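Local coordinates for protein lectin (Trichosanthes anguina, PDB 4HR6) that binds carbohydrate as a seed lectin, being a nontoxic three-chain homologue of the type II ribosome-inactivating proteins, at residues 149-161 with 191-205. Sequence-based numbering, arbitrary orientation.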
ATOM      1  N   ASN B 149      11.223  -7.653  -1.050  1.00 31.94           N
ATOM      2  CA  ASN B 149       9.990  -8.475  -1.023  1.00 28.37           C
ATOM      3  C   ASN B 149       8.995  -8.236  -2.138  1.00 27.59           C
ATOM      4  O   ASN B 149       7.916  -8.815  -2.124  1.00 28.15           O
ATOM      5  CB  ASN B 149       9.275  -8.283   0.314  1.00 31.03           C
ATOM      6  CG  ASN B 149       9.965  -9.012   1.440  1.00 30.75           C
ATOM      7  OD1 ASN B 149       9.967 -10.225   1.476  1.00 34.69           O
ATOM      8  ND2 ASN B 149      10.571  -8.285   2.336  1.00 33.26           N
ATOM      9  N   TRP B 150       9.334  -7.389  -3.113  1.00 27.58           N
ATOM     10  CA  TRP B 150       8.375  -7.027  -4.168  1.00 28.12           C
ATOM     11  C   TRP B 150       7.811  -8.218  -4.930  1.00 28.92           C
ATOM     12  O   TRP B 150       6.617  -8.267  -5.242  1.00 31.21           O
ATOM     13  CB  TRP B 150       9.039  -6.085  -5.164  1.00 27.58           C
ATOM     14  CG  TRP B 150       8.192  -5.720  -6.294  1.00 26.66           C
ATOM     15  CD1 TRP B 150       7.065  -4.971  -6.252  1.00 27.99           C
ATOM     16  CD2 TRP B 150       8.411  -6.041  -7.676  1.00 26.83           C
ATOM     17  NE1 TRP B 150       6.554  -4.806  -7.522  1.00 27.20           N
ATOM     18  CE2 TRP B 150       7.354  -5.463  -8.411  1.00 26.37           C
ATOM     19  CE3 TRP B 150       9.387  -6.777  -8.358  1.00 28.01           C
ATOM     20  CZ2 TRP B 150       7.242  -5.586  -9.798  1.00 28.66           C
ATOM     21  CZ3 TRP B 150       9.282  -6.901  -9.739  1.00 29.24           C
ATOM     22  CH2 TRP B 150       8.221  -6.296 -10.447  1.00 30.08           C
ATOM     23  N   SER B 151       8.686  -9.157  -5.274  1.00 28.51           N
ATOM     24  CA  SER B 151       8.267 -10.354  -5.981  1.00 29.05           C
ATOM     25  C   SER B 151       7.279 -11.166  -5.166  1.00 26.43           C
ATOM     26  O   SER B 151       6.247 -11.580  -5.660  1.00 27.55           O
ATOM     27  CB  SER B 151       9.476 -11.235  -6.310  1.00 30.67           C
ATOM     28  OG  SER B 151       9.027 -12.364  -7.028  1.00 32.40           O
ATOM     29  N   GLU B 152       7.632 -11.393  -3.918  1.00 29.38           N
ATOM     30  CA  GLU B 152       6.823 -12.148  -2.977  1.00 31.43           C
ATOM     31  C   GLU B 152       5.489 -11.449  -2.664  1.00 32.59           C
ATOM     32  O   GLU B 152       4.459 -12.114  -2.576  1.00 32.90           O
ATOM     33  CB  GLU B 152       7.632 -12.330  -1.701  1.00 32.83           C
ATOM     34  CG  GLU B 152       7.005 -13.207  -0.642  1.00 37.17           C
ATOM     35  CD  GLU B 152       6.783 -14.647  -1.083  1.00 38.92           C
ATOM     36  OE1 GLU B 152       7.464 -15.122  -2.007  1.00 40.60           O
ATOM     37  OE2 GLU B 152       5.912 -15.307  -0.484  1.00 44.97           O
ATOM     38  N   ILE B 153       5.514 -10.122  -2.495  1.00 29.30           N
ATOM     39  CA  ILE B 153       4.284  -9.335  -2.311  1.00 28.51           C
ATOM     40  C   ILE B 153       3.402  -9.446  -3.521  1.00 26.91           C
ATOM     41  O   ILE B 153       2.203  -9.654  -3.397  1.00 28.63           O
ATOM     42  CB  ILE B 153       4.577  -7.832  -2.078  1.00 29.32           C
ATOM     43  CG1 ILE B 153       5.153  -7.617  -0.689  1.00 30.54           C
ATOM     44  CG2 ILE B 153       3.334  -6.959  -2.252  1.00 29.92           C
ATOM     45  CD1 ILE B 153       5.788  -6.254  -0.515  1.00 31.90           C
ATOM     46  N   SER B 154       3.970  -9.288  -4.701  1.00 26.95           N
ATOM     47  CA  SER B 154       3.168  -9.496  -5.899  1.00 27.19           C
ATOM     48  C   SER B 154       2.512 -10.893  -5.939  1.00 26.79           C
ATOM     49  O   SER B 154       1.367 -11.027  -6.310  1.00 24.78           O
ATOM     50  CB  SER B 154       4.015  -9.327  -7.161  1.00 28.26           C
ATOM     51  OG  SER B 154       4.634  -8.076  -7.252  1.00 25.76           O
ATOM     52  N   LEU B 155       3.268 -11.940  -5.608  1.00 28.69           N
ATOM     53  CA  LEU B 155       2.718 -13.299  -5.574  1.00 27.99           C
ATOM     54  C   LEU B 155       1.564 -13.398  -4.579  1.00 28.61           C
ATOM     55  O   LEU B 155       0.535 -13.979  -4.885  1.00 28.34           O
ATOM     56  CB  LEU B 155       3.790 -14.330  -5.171  1.00 28.51           C
ATOM     57  CG  LEU B 155       3.310 -15.778  -4.972  1.00 30.90           C
ATOM     58  CD1 LEU B 155       2.759 -16.377  -6.244  1.00 33.61           C
ATOM     59  CD2 LEU B 155       4.446 -16.654  -4.500  1.00 34.13           C
ATOM     60  N   GLN B 156       1.749 -12.853  -3.381  1.00 28.62           N
ATOM     61  CA  GLN B 156       0.728 -12.963  -2.359  1.00 32.50           C
ATOM     62  C   GLN B 156      -0.537 -12.178  -2.690  1.00 34.10           C
ATOM     63  O   GLN B 156      -1.639 -12.602  -2.344  1.00 34.24           O
ATOM     64  CB  GLN B 156       1.277 -12.552  -0.993  1.00 33.94           C
ATOM     65  CG  GLN B 156       2.429 -13.414  -0.501  1.00 36.61           C
ATOM     66  CD  GLN B 156       2.114 -14.900  -0.503  1.00 38.55           C
ATOM     67  OE1 GLN B 156       0.964 -15.308  -0.347  1.00 38.76           O
ATOM     68  NE2 GLN B 156       3.140 -15.715  -0.703  1.00 41.07           N
ATOM     69  N   ILE B 157      -0.394 -11.049  -3.377  1.00 34.19           N
ATOM     70  CA  ILE B 157      -1.573 -10.327  -3.837  1.00 33.64           C
ATOM     71  C   ILE B 157      -2.391 -11.203  -4.774  1.00 32.09           C
ATOM     72  O   ILE B 157      -3.619 -11.298  -4.642  1.00 32.38           O
ATOM     73  CB  ILE B 157      -1.208  -9.007  -4.547  1.00 32.86           C
ATOM     74  CG1 ILE B 157      -0.679  -8.014  -3.526  1.00 32.91           C
ATOM     75  CG2 ILE B 157      -2.428  -8.403  -5.252  1.00 32.89           C
ATOM     76  CD1 ILE B 157      -0.134  -6.741  -4.137  1.00 34.37           C
ATOM     77  N   GLN B 158      -1.721 -11.807  -5.750  1.00 32.33           N
ATOM     78  CA  GLN B 158      -2.417 -12.683  -6.692  1.00 30.94           C
ATOM     79  C   GLN B 158      -3.032 -13.890  -5.996  1.00 30.88           C
ATOM     80  O   GLN B 158      -4.183 -14.258  -6.253  1.00 29.94           O
ATOM     81  CB  GLN B 158      -1.500 -13.093  -7.830  1.00 32.97           C
ATOM     82  CG  GLN B 158      -1.249 -11.935  -8.806  1.00 32.92           C
ATOM     83  CD  GLN B 158       0.087 -12.011  -9.537  1.00 34.29           C
ATOM     84  OE1 GLN B 158       0.422 -13.024 -10.152  1.00 36.10           O
ATOM     85  NE2 GLN B 158       0.844 -10.923  -9.490  1.00 33.78           N
ATOM     86  N   ALA B 159      -2.279 -14.465  -5.075  1.00 29.73           N
ATOM     87  CA  ALA B 159      -2.714 -15.616  -4.336  1.00 30.30           C
ATOM     88  C   ALA B 159      -3.936 -15.307  -3.469  1.00 35.62           C
ATOM     89  O   ALA B 159      -4.824 -16.146  -3.311  1.00 37.11           O
ATOM     90  CB  ALA B 159      -1.574 -16.112  -3.478  1.00 29.72           C
ATOM     91  N   SER B 160      -3.974 -14.091  -2.923  1.00 36.42           N
ATOM     92  CA  SER B 160      -5.044 -13.651  -2.034  1.00 34.13           C
ATOM     93  C   SER B 160      -6.422 -13.647  -2.672  1.00 34.67           C
ATOM     94  O   SER B 160      -7.422 -13.651  -1.964  1.00 34.56           O
ATOM     95  CB  SER B 160      -4.762 -12.241  -1.524  1.00 34.31           C
ATOM     96  OG  SER B 160      -5.130 -11.283  -2.516  1.00 33.21           O
ATOM     97  N   THR B 161      -6.488 -13.634  -3.999  1.00 36.30           N
ATOM     98  CA  THR B 161      -7.772 -13.625  -4.669  1.00 36.87           C
ATOM     99  C   THR B 161      -8.553 -14.923  -4.479  1.00 40.62           C
ATOM    100  O   THR B 161      -9.756 -14.944  -4.730  1.00 38.07           O
ATOM    101  CB  THR B 161      -7.639 -13.408  -6.177  1.00 37.77           C
ATOM    102  OG1 THR B 161      -6.825 -14.439  -6.737  1.00 37.41           O
ATOM    103  CG2 THR B 161      -7.031 -12.046  -6.471  1.00 41.08           C
ATOM    104  N   ILE B 191       0.317  -2.101   1.995  1.00 32.72           N
ATOM    105  CA  ILE B 191       0.322  -2.885   0.802  1.00 33.77           C
ATOM    106  C   ILE B 191      -0.518  -2.217  -0.257  1.00 32.94           C
ATOM    107  O   ILE B 191      -0.012  -1.824  -1.303  1.00 33.00           O
ATOM    108  CB  ILE B 191      -0.204  -4.317   1.054  1.00 34.66           C
ATOM    109  CG1 ILE B 191       0.693  -5.041   2.066  1.00 36.78           C
ATOM    110  CG2 ILE B 191      -0.284  -5.078  -0.254  1.00 34.39           C
ATOM    111  CD1 ILE B 191       2.143  -5.189   1.660  1.00 37.04           C
ATOM    112  N   LEU B 192      -1.804  -2.092   0.032  1.00 32.53           N
ATOM    113  CA  LEU B 192      -2.792  -1.704  -0.939  1.00 32.83           C
ATOM    114  C   LEU B 192      -2.577  -0.298  -1.500  1.00 33.06           C
ATOM    115  O   LEU B 192      -2.829  -0.059  -2.673  1.00 33.90           O
ATOM    116  CB  LEU B 192      -4.183  -1.791  -0.292  1.00 36.45           C
ATOM    117  CG  LEU B 192      -5.355  -1.666  -1.262  1.00 38.60           C
ATOM    118  CD1 LEU B 192      -5.263  -2.771  -2.301  1.00 41.91           C
ATOM    119  CD2 LEU B 192      -6.694  -1.714  -0.541  1.00 40.41           C
ATOM    120  N   ALA B 193      -2.121   0.628  -0.671  1.00 32.30           N
ATOM    121  CA  ALA B 193      -1.903   2.009  -1.118  1.00 34.29           C
ATOM    122  C   ALA B 193      -0.451   2.301  -1.450  1.00 34.19           C
ATOM    123  O   ALA B 193      -0.099   3.452  -1.673  1.00 34.18           O
ATOM    124  CB  ALA B 193      -2.388   2.997  -0.053  1.00 33.81           C
ATOM    125  N   ASN B 194       0.390   1.269  -1.496  1.00 32.23           N
ATOM    126  CA  ASN B 194       1.822   1.455  -1.648  1.00 30.27           C
ATOM    127  C   ASN B 194       2.341   0.824  -2.956  1.00 31.53           C
ATOM    128  O   ASN B 194       2.985   1.489  -3.769  1.00 30.93           O
ATOM    129  CB  ASN B 194       2.483   0.877  -0.411  1.00 30.72           C
ATOM    130  CG  ASN B 194       3.941   1.229  -0.293  1.00 30.28           C
ATOM    131  OD1 ASN B 194       4.480   2.033  -1.049  1.00 29.99           O
ATOM    132  ND2 ASN B 194       4.592   0.613   0.674  1.00 30.06           N
ATOM    133  N   VAL B 195       2.024  -0.457  -3.160  1.00 31.40           N
ATOM    134  CA  VAL B 195       2.428  -1.176  -4.340  1.00 29.92           C
ATOM    135  C   VAL B 195       1.734  -0.596  -5.553  1.00 29.26           C
ATOM    136  O   VAL B 195       0.517  -0.634  -5.642  1.00 29.03           O
ATOM    137  CB  VAL B 195       2.079  -2.688  -4.246  1.00 30.47           C
ATOM    138  CG1 VAL B 195       2.553  -3.406  -5.495  1.00 31.39           C
ATOM    139  CG2 VAL B 195       2.717  -3.312  -3.030  1.00 30.11           C
ATOM    140  N   ALA B 196       2.500  -0.084  -6.504  1.00 30.75           N
ATOM    141  CA  ALA B 196       1.903   0.564  -7.674  1.00 32.31           C
ATOM    142  C   ALA B 196       1.990  -0.295  -8.898  1.00 32.42           C
ATOM    143  O   ALA B 196       1.238  -0.078  -9.831  1.00 34.22           O
ATOM    144  CB  ALA B 196       2.545   1.932  -7.939  1.00 33.16           C
ATOM    145  N   LEU B 197       2.915  -1.263  -8.904  1.00 33.08           N
ATOM    146  CA  LEU B 197       3.067  -2.200 -10.010  1.00 30.81           C
ATOM    147  C   LEU B 197       3.342  -3.572  -9.433  1.00 31.21           C
ATOM    148  O   LEU B 197       4.079  -3.685  -8.464  1.00 30.74           O
ATOM    149  CB  LEU B 197       4.246  -1.809 -10.891  1.00 31.79           C
ATOM    150  CG  LEU B 197       4.115  -0.573 -11.772  1.00 32.93           C
ATOM    151  CD1 LEU B 197       5.442  -0.307 -12.468  1.00 32.27           C
ATOM    152  CD2 LEU B 197       2.996  -0.685 -12.787  1.00 31.76           C
ATOM    153  N   GLN B 198       2.767  -4.621 -10.020  1.00 30.30           N
ATOM    154  CA  GLN B 198       3.051  -5.960  -9.520  1.00 30.77           C
ATOM    155  C   GLN B 198       3.580  -6.893 -10.595  1.00 29.27           C
ATOM    156  O   GLN B 198       3.138  -6.862 -11.751  1.00 28.38           O
ATOM    157  CB  GLN B 198       1.853  -6.567  -8.784  1.00 32.40           C
ATOM    158  CG  GLN B 198       0.623  -6.824  -9.613  1.00 33.30           C
ATOM    159  CD  GLN B 198      -0.540  -7.293  -8.759  1.00 33.15           C
ATOM    160  OE1 GLN B 198      -0.480  -8.358  -8.156  1.00 31.71           O
ATOM    161  NE2 GLN B 198      -1.607  -6.505  -8.715  1.00 35.53           N
ATOM    162  N   LEU B 199       4.548  -7.709 -10.190  1.00 27.90           N
ATOM    163  CA  LEU B 199       5.079  -8.766 -11.042  1.00 29.52           C
ATOM    164  C   LEU B 199       4.021  -9.842 -11.277  1.00 28.91           C
ATOM    165  O   LEU B 199       3.383 -10.306 -10.330  1.00 29.59           O
ATOM    166  CB  LEU B 199       6.303  -9.391 -10.370  1.00 31.25           C
ATOM    167  CG  LEU B 199       7.109 -10.432 -11.153  1.00 33.07           C
ATOM    168  CD1 LEU B 199       7.820  -9.813 -12.340  1.00 32.74           C
ATOM    169  CD2 LEU B 199       8.115 -11.067 -10.208  1.00 34.95           C
ATOM    170  N   TYR B 200       3.852 -10.236 -12.532  1.00 29.11           N
ATOM    171  CA  TYR B 200       3.005 -11.371 -12.893  1.00 30.32           C
ATOM    172  C   TYR B 200       3.558 -12.723 -12.409  1.00 28.95           C
ATOM    173  O   TYR B 200       4.700 -13.062 -12.654  1.00 27.67           O
ATOM    174  CB  TYR B 200       2.827 -11.421 -14.409  1.00 30.34           C
ATOM    175  CG  TYR B 200       2.018 -12.601 -14.867  1.00 32.69           C
ATOM    176  CD1 TYR B 200       2.648 -13.771 -15.297  1.00 33.01           C
ATOM    177  CD2 TYR B 200       0.630 -12.566 -14.850  1.00 31.98           C
ATOM    178  CE1 TYR B 200       1.922 -14.859 -15.710  1.00 32.46           C
ATOM    179  CE2 TYR B 200      -0.104 -13.648 -15.274  1.00 35.11           C
ATOM    180  CZ  TYR B 200       0.552 -14.799 -15.697  1.00 32.96           C
ATOM    181  OH  TYR B 200      -0.165 -15.884 -16.121  1.00 32.61           O
ATOM    182  N   HIS B 201       2.736 -13.479 -11.702  1.00 30.35           N
ATOM    183  CA  HIS B 201       3.073 -14.863 -11.332  1.00 30.73           C
ATOM    184  C   HIS B 201       2.022 -15.808 -11.868  1.00 31.95           C
ATOM    185  O   HIS B 201       2.369 -16.868 -12.391  1.00 34.61           O
ATOM    186  CB  HIS B 201       3.131 -15.051  -9.819  1.00 31.52           C
ATOM    187  CG  HIS B 201       4.326 -14.440  -9.164  1.00 31.96           C
ATOM    188  ND1 HIS B 201       5.525 -15.098  -9.054  1.00 35.50           N
ATOM    189  CD2 HIS B 201       4.498 -13.244  -8.557  1.00 33.33           C
ATOM    190  CE1 HIS B 201       6.390 -14.335  -8.408  1.00 36.14           C
ATOM    191  NE2 HIS B 201       5.788 -13.208  -8.087  1.00 32.87           N
ATOM    192  N   CYS B 202       0.740 -15.451 -11.714  1.00 31.45           N
ATOM    193  CA  CYS B 202      -0.351 -16.358 -12.064  1.00 35.13           C
ATOM    194  C   CYS B 202      -1.538 -15.651 -12.690  1.00 38.83           C
ATOM    195  O   CYS B 202      -1.761 -14.471 -12.416  1.00 37.97           O
ATOM    196  CB  CYS B 202      -0.815 -17.082 -10.822  1.00 38.51           C
ATOM    197  SG  CYS B 202       0.345 -18.325 -10.204  1.00 44.67           S
ATOM    198  N   GLN B 203      -2.286 -16.377 -13.532  1.00 39.05           N
ATOM    199  CA  GLN B 203      -3.488 -15.850 -14.147  1.00 43.08           C
ATOM    200  C   GLN B 203      -4.715 -16.064 -13.268  1.00 43.13           C
ATOM    201  O   GLN B 203      -5.422 -17.059 -13.425  1.00 40.38           O
ATOM    202  CB  GLN B 203      -3.726 -16.456 -15.539  1.00 48.33           C
ATOM    203  CG  GLN B 203      -3.504 -15.482 -16.692  1.00 57.09           C
ATOM    204  CD  GLN B 203      -4.775 -15.000 -17.381  1.00 64.02           C
ATOM    205  OE1 GLN B 203      -5.672 -15.787 -17.693  1.00 75.30           O
ATOM    206  NE2 GLN B 203      -4.832 -13.699 -17.671  1.00 72.60           N
ATOM    207  N   VAL B 204      -4.981 -15.118 -12.367  1.00 42.41           N
ATOM    208  CA  VAL B 204      -6.183 -15.177 -11.499  1.00 52.82           C
ATOM    209  C   VAL B 204      -7.077 -13.963 -11.780  1.00 54.07           C
ATOM    210  O   VAL B 204      -6.809 -13.223 -12.725  1.00 55.53           O
ATOM    211  CB  VAL B 204      -5.827 -15.253  -9.985  1.00 55.76           C
ATOM    212  CG1 VAL B 204      -6.906 -16.029  -9.222  1.00 66.13           C
ATOM    213  CG2 VAL B 204      -4.487 -15.942  -9.760  1.00 55.52           C
ATOM    214  N   SER B 205      -8.129 -13.747 -10.989  1.00 63.02           N
ATOM    215  CA  SER B 205      -8.944 -12.522 -11.124  1.00 70.74           C
ATOM    216  C   SER B 205      -9.813 -12.163  -9.910  1.00 74.30           C
ATOM    217  O   SER B 205     -10.232 -13.043  -9.153  1.00 73.47           O
ATOM    218  CB  SER B 205      -9.863 -12.634 -12.344  1.00 73.80           C
ATOM    219  OG  SER B 205     -10.505 -11.398 -12.601  1.00 80.09           O
TER
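The side-chain amide of Gln158 grips the tail at four points. Its OE1 takes two backbone N-H groups: His201 N on a lone pair in the carbonyl plane, at 2.8 Å, and Cys202 N nearly along the C=O axis. On the other branch of the amide, Gln158 NE2 gives one bond to Leu199 O (2.7 Å) and a longer one to Gln198 OE1, both close to the amide plane. Four bonds thus fix the rotation of this buried group. Gln198 turns its own NE2 to Ile34 O of a second chain.

One turn earlier in the helix, Ser154 OG bridges the helix and the tail. With OG beside its own backbone N (chi1 -57°), it donates to Trp150 O and accepts from Leu199 N at 3.0 Å. Trp150 NE1 reaches Leu197 O, 2.9 Å away and almost in the indole plane, while Leu199 CB lies over one face of the six-membered ring in a CH-pi contact. His201 is held similarly: NE2 donates to Ser151 O from above the carbonyl plane, on the face away from Leu155 N, and Leu155 CB sits over the imidazole, 3.8 Å from the ring centroid. Farther out, Ile153 CG2 meets Val195 CG2 at 3.8 Å, and Ile157 CD1 packs on Ile191 CG2.

Side chains of helix 141-159, together with Ser151 O, therefore bond the tail at residues 197-202, and Gln198 also bonds the second chain through its backbone. The extended C-terminal tail is laid along the helix and led to Cys202, whose SG forms a disulfide with Cys3 of a third chain, consistent with the A-B linkage of type II ribosome-inactivating proteins.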